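PDB 1KDJ: plastocyanin from Adiantum capillus-veneris, which shuttles electrons between the cytochrome b6-f complex and P700 of photosystem I, using a single bound copper ion. Local coordinates for residues A[1-7]-A[26-32]; A[17-23]-A[96-102]; A[36-42]-A[84-90]. All blocks are in the same frame, centred on the assembly; numbering follows the deposited sequence.

Contact 1 (A[1-7]-A[26-32])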
loop_
_atom_site.group_PDB
_atom_site.type_symbol
_atom_site.label_atom_id
_atom_site.label_comp_id
_atom_site.label_asym_id
_atom_site.label_seq_id
_atom_site.Cartn_x
_atom_site.Cartn_y
_atom_site.Cartn_z
ATOM N N ALA A 1 -8.083 2.397 -8.505
ATOM C CA ALA A 1 -8.402 3.228 -7.365
ATOM C C ALA A 1 -7.134 4.034 -7.201
ATOM O O ALA A 1 -6.095 3.629 -7.719
ATOM C CB ALA A 1 -8.597 2.496 -6.081
ATOM N N LYS A 2 -7.136 5.163 -6.518
ATOM C CA LYS A 2 -5.969 6.033 -6.420
ATOM C C LYS A 2 -5.822 6.267 -4.945
ATOM O O LYS A 2 -6.824 6.491 -4.249
ATOM C CB LYS A 2 -6.198 7.375 -7.077
ATOM C CG LYS A 2 -6.474 7.451 -8.564
ATOM C CD LYS A 2 -5.225 7.198 -9.367
ATOM C CE LYS A 2 -5.447 7.504 -10.849
ATOM N NZ LYS A 2 -6.488 6.648 -11.385
ATOM N N VAL A 3 -4.605 6.206 -4.399
ATOM C CA VAL A 3 -4.411 6.468 -2.974
ATOM C C VAL A 3 -3.268 7.456 -2.972
ATOM O O VAL A 3 -2.336 7.332 -3.772
ATOM C CB VAL A 3 -3.968 5.235 -2.146
ATOM C CG1 VAL A 3 -3.695 5.585 -0.674
ATOM C CG2 VAL A 3 -5.120 4.209 -2.171
ATOM N N GLU A 4 -3.431 8.508 -2.173
ATOM C CA GLU A 4 -2.375 9.483 -1.981
ATOM C C GLU A 4 -1.590 9.060 -0.748
ATOM O O GLU A 4 -2.126 8.683 0.300
ATOM C CB GLU A 4 -2.996 10.851 -1.787
ATOM C CG GLU A 4 -3.544 11.334 -3.114
ATOM C CD GLU A 4 -4.087 12.768 -3.083
ATOM O OE1 GLU A 4 -3.889 13.484 -2.105
ATOM O OE2 GLU A 4 -4.724 13.151 -4.053
ATOM N N VAL A 5 -0.275 9.131 -0.866
ATOM C CA VAL A 5 0.608 8.676 0.187
ATOM C C VAL A 5 1.256 9.952 0.752
ATOM O O VAL A 5 2.036 10.578 0.024
ATOM C CB VAL A 5 1.669 7.741 -0.423
ATOM C CG1 VAL A 5 2.559 7.230 0.703
ATOM C CG2 VAL A 5 1.015 6.572 -1.159
ATOM N N GLY A 6 0.927 10.287 1.981
ATOM C CA GLY A 6 1.481 11.478 2.620
ATOM C C GLY A 6 0.767 12.728 2.122
ATOM O O GLY A 6 -0.156 12.693 1.289
ATOM N N ASP A 7 1.215 13.872 2.622
ATOM C CA ASP A 7 0.679 15.154 2.167
ATOM C C ASP A 7 1.797 16.212 2.162
ATOM O O ASP A 7 2.937 15.934 2.548
ATOM C CB ASP A 7 -0.505 15.561 3.089
ATOM C CG ASP A 7 -0.253 15.628 4.571
ATOM O OD1 ASP A 7 0.874 15.926 4.990
ATOM O OD2 ASP A 7 -1.173 15.374 5.335
ATOM N N ALA A 26 -6.218 -2.123 -10.576
ATOM C CA ALA A 26 -5.001 -1.540 -10.041
ATOM C C ALA A 26 -5.261 -0.465 -8.951
ATOM O O ALA A 26 -6.234 0.323 -8.945
ATOM C CB ALA A 26 -4.239 -0.938 -11.208
ATOM N N VAL A 27 -4.466 -0.494 -7.889
ATOM C CA VAL A 27 -4.486 0.545 -6.876
ATOM C C VAL A 27 -3.183 1.302 -7.141
ATOM O O VAL A 27 -2.104 0.702 -7.115
ATOM C CB VAL A 27 -4.484 -0.055 -5.495
ATOM C CG1 VAL A 27 -4.583 1.040 -4.451
ATOM C CG2 VAL A 27 -5.706 -0.946 -5.333
ATOM N N GLU A 28 -3.268 2.580 -7.517
ATOM C CA GLU A 28 -2.091 3.377 -7.788
ATOM C C GLU A 28 -1.854 4.248 -6.565
ATOM O O GLU A 28 -2.734 5.013 -6.158
ATOM C CB GLU A 28 -2.314 4.251 -8.982
ATOM C CG GLU A 28 -1.020 4.873 -9.471
ATOM C CD GLU A 28 -1.266 5.938 -10.530
ATOM O OE1 GLU A 28 -1.911 5.634 -11.550
ATOM O OE2 GLU A 28 -0.830 7.082 -10.328
ATOM N N PHE A 29 -0.709 4.090 -5.919
ATOM C CA PHE A 29 -0.321 4.882 -4.760
ATOM C C PHE A 29 0.574 5.991 -5.306
ATOM O O PHE A 29 1.449 5.731 -6.124
ATOM C CB PHE A 29 0.439 4.015 -3.795
ATOM C CG PHE A 29 -0.353 2.902 -3.146
ATOM C CD1 PHE A 29 -1.027 3.133 -1.973
ATOM C CD2 PHE A 29 -0.349 1.643 -3.704
ATOM C CE1 PHE A 29 -1.707 2.132 -1.318
ATOM C CE2 PHE A 29 -1.043 0.647 -3.045
ATOM C CZ PHE A 29 -1.715 0.871 -1.866
ATOM N N THR A 30 0.329 7.253 -4.964
ATOM C CA THR A 30 1.090 8.376 -5.487
ATOM C C THR A 30 1.528 9.219 -4.314
ATOM O O THR A 30 0.750 9.550 -3.415
ATOM C CB THR A 30 0.268 9.261 -6.397
ATOM O OG1 THR A 30 -0.236 8.415 -7.431
ATOM C CG2 THR A 30 1.086 10.392 -7.008
ATOM N N LEU A 31 2.822 9.500 -4.299
ATOM C CA LEU A 31 3.437 10.282 -3.244
ATOM C C LEU A 31 2.990 11.750 -3.322
ATOM O O LEU A 31 3.010 12.336 -4.407
ATOM C CB LEU A 31 4.969 10.238 -3.367
ATOM C CG LEU A 31 5.706 11.041 -2.325
ATOM C CD1 LEU A 31 5.655 10.356 -0.990
ATOM C CD2 LEU A 31 7.120 11.230 -2.804
ATOM N N VAL A 32 2.584 12.332 -2.205
ATOM C CA VAL A 32 2.335 13.765 -2.150
ATOM C C VAL A 32 3.315 14.312 -1.091
ATOM O O VAL A 32 3.437 13.756 0.005
ATOM C CB VAL A 32 0.853 14.042 -1.751
ATOM C CG1 VAL A 32 0.620 15.555 -1.719
ATOM C CG2 VAL A 32 -0.111 13.444 -2.771
#

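Contact 2 (A[17-23]-A[96-102])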
loop_
_atom_site.group_PDB
_atom_site.type_symbol
_atom_site.label_atom_id
_atom_site.label_comp_id
_atom_site.label_asym_id
_atom_site.label_seq_id
_atom_site.Cartn_x
_atom_site.Cartn_y
_atom_site.Cartn_z
ATOM N N ASP A 17 -7.442 5.931 3.842
ATOM C CA ASP A 17 -6.742 4.782 4.427
ATOM C C ASP A 17 -7.554 3.488 4.383
ATOM O O ASP A 17 -7.195 2.543 5.072
ATOM C CB ASP A 17 -6.351 5.114 5.876
ATOM C CG ASP A 17 -7.471 5.373 6.871
ATOM O OD1 ASP A 17 -8.660 5.292 6.541
ATOM O OD2 ASP A 17 -7.149 5.662 8.017
ATOM N N SER A 18 -8.690 3.485 3.674
ATOM C CA SER A 18 -9.546 2.306 3.464
ATOM C C SER A 18 -10.062 2.437 2.052
ATOM O O SER A 18 -10.601 3.503 1.709
ATOM C CB SER A 18 -10.739 2.285 4.391
ATOM O OG SER A 18 -10.324 1.964 5.715
ATOM N N ILE A 19 -9.819 1.445 1.188
ATOM C CA ILE A 19 -10.179 1.523 -0.215
ATOM C C ILE A 19 -10.838 0.187 -0.515
ATOM O O ILE A 19 -10.445 -0.812 0.097
ATOM C CB ILE A 19 -9.032 1.596 -1.264
ATOM C CG1 ILE A 19 -7.631 1.455 -0.687
ATOM C CG2 ILE A 19 -9.297 2.873 -2.026
ATOM C CD1 ILE A 19 -7.036 2.525 0.274
ATOM N N THR A 20 -11.855 0.167 -1.376
ATOM C CA THR A 20 -12.487 -1.070 -1.788
ATOM C C THR A 20 -12.341 -1.121 -3.282
ATOM O O THR A 20 -12.605 -0.119 -3.954
ATOM C CB THR A 20 -13.955 -1.060 -1.394
ATOM O OG1 THR A 20 -14.017 -1.093 0.027
ATOM C CG2 THR A 20 -14.702 -2.243 -2.012
ATOM N N VAL A 21 -11.903 -2.245 -3.851
ATOM C CA VAL A 21 -11.660 -2.341 -5.278
ATOM C C VAL A 21 -12.236 -3.660 -5.734
ATOM O O VAL A 21 -12.553 -4.517 -4.913
ATOM C CB VAL A 21 -10.133 -2.340 -5.672
ATOM C CG1 VAL A 21 -9.554 -0.988 -5.240
ATOM C CG2 VAL A 21 -9.342 -3.507 -5.027
ATOM N N SER A 22 -12.381 -3.757 -7.041
ATOM C CA SER A 22 -12.782 -4.977 -7.733
ATOM C C SER A 22 -11.547 -5.859 -7.975
ATOM O O SER A 22 -10.422 -5.346 -8.110
ATOM C CB SER A 22 -13.411 -4.605 -9.087
ATOM O OG SER A 22 -14.456 -3.622 -8.977
ATOM N N ALA A 23 -11.696 -7.184 -8.018
ATOM C CA ALA A 23 -10.599 -8.083 -8.380
ATOM C C ALA A 23 -9.785 -7.656 -9.597
ATOM O O ALA A 23 -10.325 -7.357 -10.660
ATOM C CB ALA A 23 -11.172 -9.476 -8.639
ATOM N N LYS A 96 -0.814 3.183 8.183
ATOM C CA LYS A 96 -1.365 1.953 7.663
ATOM C C LYS A 96 -2.729 2.221 7.020
ATOM O O LYS A 96 -3.337 3.277 7.265
ATOM C CB LYS A 96 -1.494 0.944 8.816
ATOM C CG LYS A 96 -2.494 1.269 9.919
ATOM C CD LYS A 96 -2.541 0.091 10.888
ATOM C CE LYS A 96 -3.481 0.323 12.090
ATOM N NZ LYS A 96 -4.885 0.345 11.712
ATOM N N GLY A 97 -3.169 1.296 6.165
ATOM C CA GLY A 97 -4.462 1.386 5.508
ATOM C C GLY A 97 -5.008 -0.025 5.279
ATOM O O GLY A 97 -4.302 -1.006 5.564
ATOM N N THR A 98 -6.261 -0.145 4.833
ATOM C CA THR A 98 -6.864 -1.439 4.490
ATOM C C THR A 98 -7.334 -1.428 3.034
ATOM O O THR A 98 -7.751 -0.396 2.489
ATOM C CB THR A 98 -8.077 -1.797 5.410
ATOM O OG1 THR A 98 -9.020 -0.754 5.273
ATOM C CG2 THR A 98 -7.709 -1.962 6.862
ATOM N N LEU A 99 -7.219 -2.561 2.350
ATOM C CA LEU A 99 -7.644 -2.722 0.978
ATOM C C LEU A 99 -8.678 -3.860 1.055
ATOM O O LEU A 99 -8.335 -4.941 1.559
ATOM C CB LEU A 99 -6.500 -3.183 0.095
ATOM C CG LEU A 99 -6.336 -2.912 -1.419
ATOM C CD1 LEU A 99 -5.963 -4.212 -2.123
ATOM C CD2 LEU A 99 -7.587 -2.310 -2.001
ATOM N N THR A 100 -9.930 -3.634 0.628
ATOM C CA THR A 100 -10.950 -4.674 0.544
ATOM C C THR A 100 -11.056 -4.999 -0.930
ATOM O O THR A 100 -11.254 -4.096 -1.757
ATOM C CB THR A 100 -12.312 -4.172 1.055
ATOM O OG1 THR A 100 -12.123 -3.996 2.445
ATOM C CG2 THR A 100 -13.490 -5.122 0.776
ATOM N N VAL A 101 -10.881 -6.276 -1.310
ATOM C CA VAL A 101 -11.010 -6.699 -2.701
ATOM C C VAL A 101 -12.366 -7.433 -2.784
ATOM O O VAL A 101 -12.637 -8.306 -1.936
ATOM C CB VAL A 101 -9.837 -7.640 -3.071
ATOM C CG1 VAL A 101 -9.917 -8.007 -4.532
ATOM C CG2 VAL A 101 -8.498 -6.926 -2.838
ATOM N N LYS A 102 -13.228 -6.989 -3.699
ATOM C CA LYS A 102 -14.547 -7.588 -3.882
ATOM C C LYS A 102 -14.432 -8.592 -5.003
ATOM O O LYS A 102 -14.832 -9.724 -4.751
ATOM C CB LYS A 102 -15.660 -6.619 -4.336
ATOM C CG LYS A 102 -16.126 -5.494 -3.428
ATOM C CD LYS A 102 -16.166 -5.808 -1.920
ATOM C CE LYS A 102 -17.015 -6.979 -1.476
ATOM N NZ LYS A 102 -16.906 -7.180 -0.043
ATOM O OXT LYS A 102 -13.942 -8.241 -6.091
HETATM O O HOH W 1 -10.916 -1.540 3.086
#

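Contact 3 (A[36-42]-A[84-90]). With CU (copper (II) ion), chain B.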
loop_
_atom_site.group_PDB
_atom_site.type_symbol
_atom_site.label_atom_id
_atom_site.label_comp_id
_atom_site.label_asym_id
_atom_site.label_seq_id
_atom_site.Cartn_x
_atom_site.Cartn_y
_atom_site.Cartn_z
ATOM N N GLY A 36 9.549 10.705 1.942
ATOM C CA GLY A 36 9.462 9.458 1.204
ATOM C C GLY A 36 8.686 8.477 2.046
ATOM O O GLY A 36 8.588 8.502 3.286
ATOM N N HIS A 37 8.033 7.536 1.372
ATOM C CA HIS A 37 7.177 6.551 2.039
ATOM C C HIS A 37 7.186 5.305 1.179
ATOM O O HIS A 37 7.590 5.380 0.024
ATOM C CB HIS A 37 5.699 6.991 2.118
ATOM C CG HIS A 37 5.432 8.230 2.964
ATOM N ND1 HIS A 37 5.384 8.088 4.277
ATOM C CD2 HIS A 37 5.145 9.505 2.542
ATOM C CE1 HIS A 37 5.049 9.296 4.719
ATOM N NE2 HIS A 37 4.913 10.104 3.689
ATOM N N ASN A 38 6.711 4.182 1.677
ATOM C CA ASN A 38 6.501 3.067 0.740
ATOM C C ASN A 38 5.245 2.290 1.151
ATOM O O ASN A 38 4.530 2.704 2.076
ATOM C CB ASN A 38 7.738 2.110 0.716
ATOM C CG ASN A 38 7.995 1.310 1.955
ATOM O OD1 ASN A 38 7.359 1.299 3.002
ATOM N ND2 ASN A 38 9.099 0.612 1.895
ATOM N N ILE A 39 4.973 1.152 0.501
ATOM C CA ILE A 39 3.759 0.383 0.775
ATOM C C ILE A 39 4.164 -1.084 0.776
ATOM O O ILE A 39 4.650 -1.551 -0.252
ATOM C CB ILE A 39 2.660 0.532 -0.336
ATOM C CG1 ILE A 39 2.245 2.017 -0.517
ATOM C CG2 ILE A 39 1.439 -0.355 0.051
ATOM C CD1 ILE A 39 3.133 2.889 -1.450
ATOM N N VAL A 40 3.903 -1.731 1.880
ATOM C CA VAL A 40 4.161 -3.148 2.061
ATOM C C VAL A 40 2.903 -3.753 2.649
ATOM O O VAL A 40 2.376 -3.266 3.651
ATOM C CB VAL A 40 5.378 -3.371 3.037
ATOM C CG1 VAL A 40 5.632 -4.855 3.276
ATOM C CG2 VAL A 40 6.619 -2.776 2.420
ATOM N N PHE A 41 2.457 -4.881 2.066
ATOM C CA PHE A 41 1.291 -5.593 2.563
ATOM C C PHE A 41 1.632 -6.544 3.670
ATOM O O PHE A 41 2.662 -7.198 3.600
ATOM C CB PHE A 41 0.606 -6.384 1.423
ATOM C CG PHE A 41 -0.331 -5.505 0.594
ATOM C CD1 PHE A 41 -1.634 -5.325 1.022
ATOM C CD2 PHE A 41 0.126 -4.857 -0.520
ATOM C CE1 PHE A 41 -2.470 -4.482 0.319
ATOM C CE2 PHE A 41 -0.717 -4.016 -1.213
ATOM C CZ PHE A 41 -2.009 -3.827 -0.796
ATOM N N ASP A 42 0.819 -6.610 4.706
ATOM C CA ASP A 42 0.902 -7.622 5.740
ATOM C C ASP A 42 0.425 -8.954 5.166
ATOM O O ASP A 42 -0.562 -8.986 4.424
ATOM C CB ASP A 42 -0.011 -7.331 6.871
ATOM C CG ASP A 42 0.653 -7.096 8.201
ATOM O OD1 ASP A 42 1.672 -7.718 8.520
ATOM O OD2 ASP A 42 0.123 -6.272 8.935
ATOM N N THR A 84 -4.275 -5.540 5.116
ATOM C CA THR A 84 -3.653 -4.327 5.655
ATOM C C THR A 84 -2.350 -4.041 4.921
ATOM O O THR A 84 -1.639 -4.960 4.484
ATOM C CB THR A 84 -3.393 -4.525 7.137
ATOM O OG1 THR A 84 -4.670 -4.593 7.737
ATOM C CG2 THR A 84 -2.616 -3.377 7.798
ATOM N N PHE A 85 -2.048 -2.762 4.680
ATOM C CA PHE A 85 -0.763 -2.363 4.146
ATOM C C PHE A 85 -0.233 -1.259 5.062
ATOM O O PHE A 85 -0.990 -0.597 5.801
ATOM C CB PHE A 85 -0.862 -1.855 2.691
ATOM C CG PHE A 85 -1.855 -0.745 2.391
ATOM C CD1 PHE A 85 -1.455 0.572 2.510
ATOM C CD2 PHE A 85 -3.156 -1.045 2.021
ATOM C CE1 PHE A 85 -2.360 1.586 2.268
ATOM C CE2 PHE A 85 -4.049 -0.023 1.782
ATOM C CZ PHE A 85 -3.655 1.303 1.910
ATOM N N TYR A 86 1.089 -1.105 5.050
ATOM C CA TYR A 86 1.739 -0.145 5.931
ATOM C C TYR A 86 2.951 0.452 5.253
ATOM O O TYR A 86 3.363 -0.012 4.182
ATOM C CB TYR A 86 2.129 -0.831 7.255
ATOM C CG TYR A 86 3.137 -1.955 7.112
ATOM C CD1 TYR A 86 4.492 -1.664 7.160
ATOM C CD2 TYR A 86 2.696 -3.264 6.944
ATOM C CE1 TYR A 86 5.419 -2.676 7.037
ATOM C CE2 TYR A 86 3.634 -4.279 6.825
ATOM C CZ TYR A 86 4.976 -3.973 6.873
ATOM O OH TYR A 86 5.908 -4.966 6.735
ATOM N N CYS A 87 3.461 1.543 5.835
ATOM C CA CYS A 87 4.651 2.173 5.297
ATOM C C CYS A 87 5.799 1.685 6.170
ATOM O O CYS A 87 5.653 1.863 7.374
ATOM C CB CYS A 87 4.535 3.698 5.416
ATOM S SG CYS A 87 6.100 4.501 5.019
ATOM N N THR A 88 6.919 1.163 5.687
ATOM C CA THR A 88 8.013 0.733 6.554
ATOM C C THR A 88 8.649 1.811 7.453
ATOM O O THR A 88 8.569 1.621 8.658
ATOM C CB THR A 88 9.053 0.075 5.633
ATOM O OG1 THR A 88 8.366 -0.976 4.922
ATOM C CG2 THR A 88 10.284 -0.411 6.414
ATOM N N PRO A 89 9.158 2.973 7.025
ATOM C CA PRO A 89 9.703 3.983 7.929
ATOM C C PRO A 89 8.743 4.386 9.031
ATOM O O PRO A 89 9.144 4.499 10.185
ATOM C CB PRO A 89 10.037 5.156 7.082
ATOM C CG PRO A 89 10.066 4.732 5.672
ATOM C CD PRO A 89 9.197 3.468 5.652
ATOM N N HIS A 90 7.416 4.492 8.707
ATOM C CA HIS A 90 6.484 5.120 9.651
ATOM C C HIS A 90 5.447 4.175 10.229
ATOM O O HIS A 90 4.422 4.589 10.788
ATOM C CB HIS A 90 5.814 6.328 8.939
ATOM C CG HIS A 90 6.798 7.358 8.351
ATOM N ND1 HIS A 90 6.914 7.500 7.045
ATOM C CD2 HIS A 90 7.633 8.213 9.020
ATOM C CE1 HIS A 90 7.821 8.431 6.830
ATOM N NE2 HIS A 90 8.223 8.839 8.024
HETATM CU CU CU B . 5.782 6.675 5.527
HETATM O O HOH W 2 4.668 -7.504 5.624
HETATM O O HOH W 3 -3.259 -8.161 5.121
#

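Contact 1 (A[1-7]-A[26-32])
V3 and F29 pair across two parallel strands, 2-5 and 27-31, in one of the two sheets of the plastocyanin β-sandwich. Both side chains leave the sheet on its inner face and lie side by side. With CG of F29 beside its own backbone N (chi1 -66°), the ring is carried up along V3, and V3 CB meets F29 CD1 at 3.6 Å, obliquely to the ring. V27 puts CG1 over one face of the same ring, offset toward the rim, and V5 CG2 comes in at the ring's edge, 3.7 Å from F29 CB. In V3, CG1 stands opposite the backbone N (chi1 176°) and runs along the phenyl rim, leaving CG2 to meet V27 CG1 at 3.9 Å. Branched valines suit this layer because they present two methyls in different directions, as V3 does toward F29 and V27. Replacing V3 by an alanine would take away both methyls, which is likely to open a gap beside F29 and leave V27 CG1 without its partner.

K2, E4, E28 and T30 belong to the other, outward face, where polar groups suit the surface. K2 and E28 point the same way, but NZ of K2 stays 4.7 Å from OE1 of E28, which has a long, weak ion pair with K74. Between the strands the amides alternate in the parallel pattern: V3 N gives to E28 O, T30 N to V3 O, V5 N to T30 O. V32 N closes the series on V5 O, with a nearly straight N-H...O angle of 172°. G6 follows with positive phi, readily adopted by glycine, and a side chain there would crowd V32 O. V32 turns back toward the first strand, its CB 3.5 Å from G6 O and its CG2 3.8 Å from E4 OE1.

Contact 2 (A[17-23]-A[96-102])
S18 and T98 turn their hydroxyls toward each other: S18 sets OG beside its backbone N (chi1 -73°), and T98 holds OG1 between its own N and carbonyl carbon (chi1 58°). The oxygens meet at 3.0 Å in a hydrogen bond between the two hydroxyls. I19 shows a more strained torsion, chi1 5°, which nearly eclipses CG1 with the backbone N; CG1 and CD1 are thereby laid along the partner strand, each 3.7 Å from T98 O.

On this same inner face V21 meets L99 at about a right angle, CG2 of V21 touching CD2 of L99 at 3.7 Å. That leucine methyl also reaches I19 CG1, so one CD2 fills the space between two branched residues of the neighbouring strand. V101 continues the apolar row with its CG2 against V21 CG2.

The outward face is polar. T20 and T100 lie side by side, OG1 of T20 against CB of T100, and T20 CG2 rests on the aliphatic part of K102, whose chain is bent. A water donates to I19 O and is also hydrogen-bonded to T98 OG1 and T100 OG1; threonine serves here by combining a β-branch suited to strands with a hydroxyl that can hold solvent.

The main chains exchange regular parallel bonds, T98 N to D17 O, T100 N to I19 O and V21 N to T100 O among them. G97 fits beside D17 O, which lies 3.0 Å from its CA and would crowd a side chain. At the far end A23 N donates to OXT of K102 (3.1 Å), and the chain-terminal carboxylate thus carries the pairing beyond the ends of strands 18-21 and 96-101. Strand 18-21 is the outermost strand of this sheet, laid parallel to the C-terminal strand 96-101, an arrangement belonging to the second sheet of the cupredoxin β-sandwich.

Contact 3 (A[36-42]-A[84-90])
F41 offers one ring face to F85, whose CB sits over it, offset toward the rim, while the edge of the F85 ring is turned to that same face with the planes at 62°. The two rings belong to an antiparallel strand pair of the plastocyanin fold, 40-41 with 81-86, and the type 1 copper site is set at its end. Y86 carries V40 over one face of its ring, a CH-pi contact in which CB lies 4.2 Å from the centroid. C87 SG lies at the edge of the H37 ring, in its plane, and G36 O likewise at the edge of H90. P89 CB lies over the centre of one face of the H90 ring, and the ring of F12 also stacks with H90.

H37 ND1 (1.9 Å), C87 SG (2.3 Å) and H90 ND1 (2.1 Å) hold the copper, and M95 completes the site. The two imidazoles touch rim to rim, their ND1 atoms brought close by the shared metal. C87 SG, opposite its backbone N (chi1 170°), faces both the copper and the N-H of N38 (N to SG 3.4 Å), which together grip the sulfur.

N38 ties the ligand loop to its own segment. Its OD1 accepts two donors in the plane of the amide: T88 N, with an N-H...O angle of 165°, and T88 OG1, on a lone pair. ND2 is held by D64 O, which should keep the amide from flipping. An asparagine suits this place because its carbonyl oxygen accepts while its amide NH2 donates. Along the strands V40 and Y86 trade two backbone bonds, and D42 N gives to T84 O. N38 O, buried and without a hydrogen-bonding partner, receives a CA-H...O approach from C87 CA at 3.3 Å.

From the N terminus, residues 1-7 open a loop that contact 1 closes when 26-32 returns beside them. Residues 17-23 lie within that loop but pair with 96-102 at the C terminus, so contacts 1 and 2 cross. Contact 3 begins after contact 1 has closed, and both its segments fall within the long span that contact 2 completes. Contact 1 belongs to one sheet, contacts 2 and 3 to the other, where strands 81-86 and 96-101 are neighbours. The sheets meet in the core: V3 and V27 pack on I19, V21 and L99, and F29 on F85 and I39. Nearer the copper, V5 and L31 back H37.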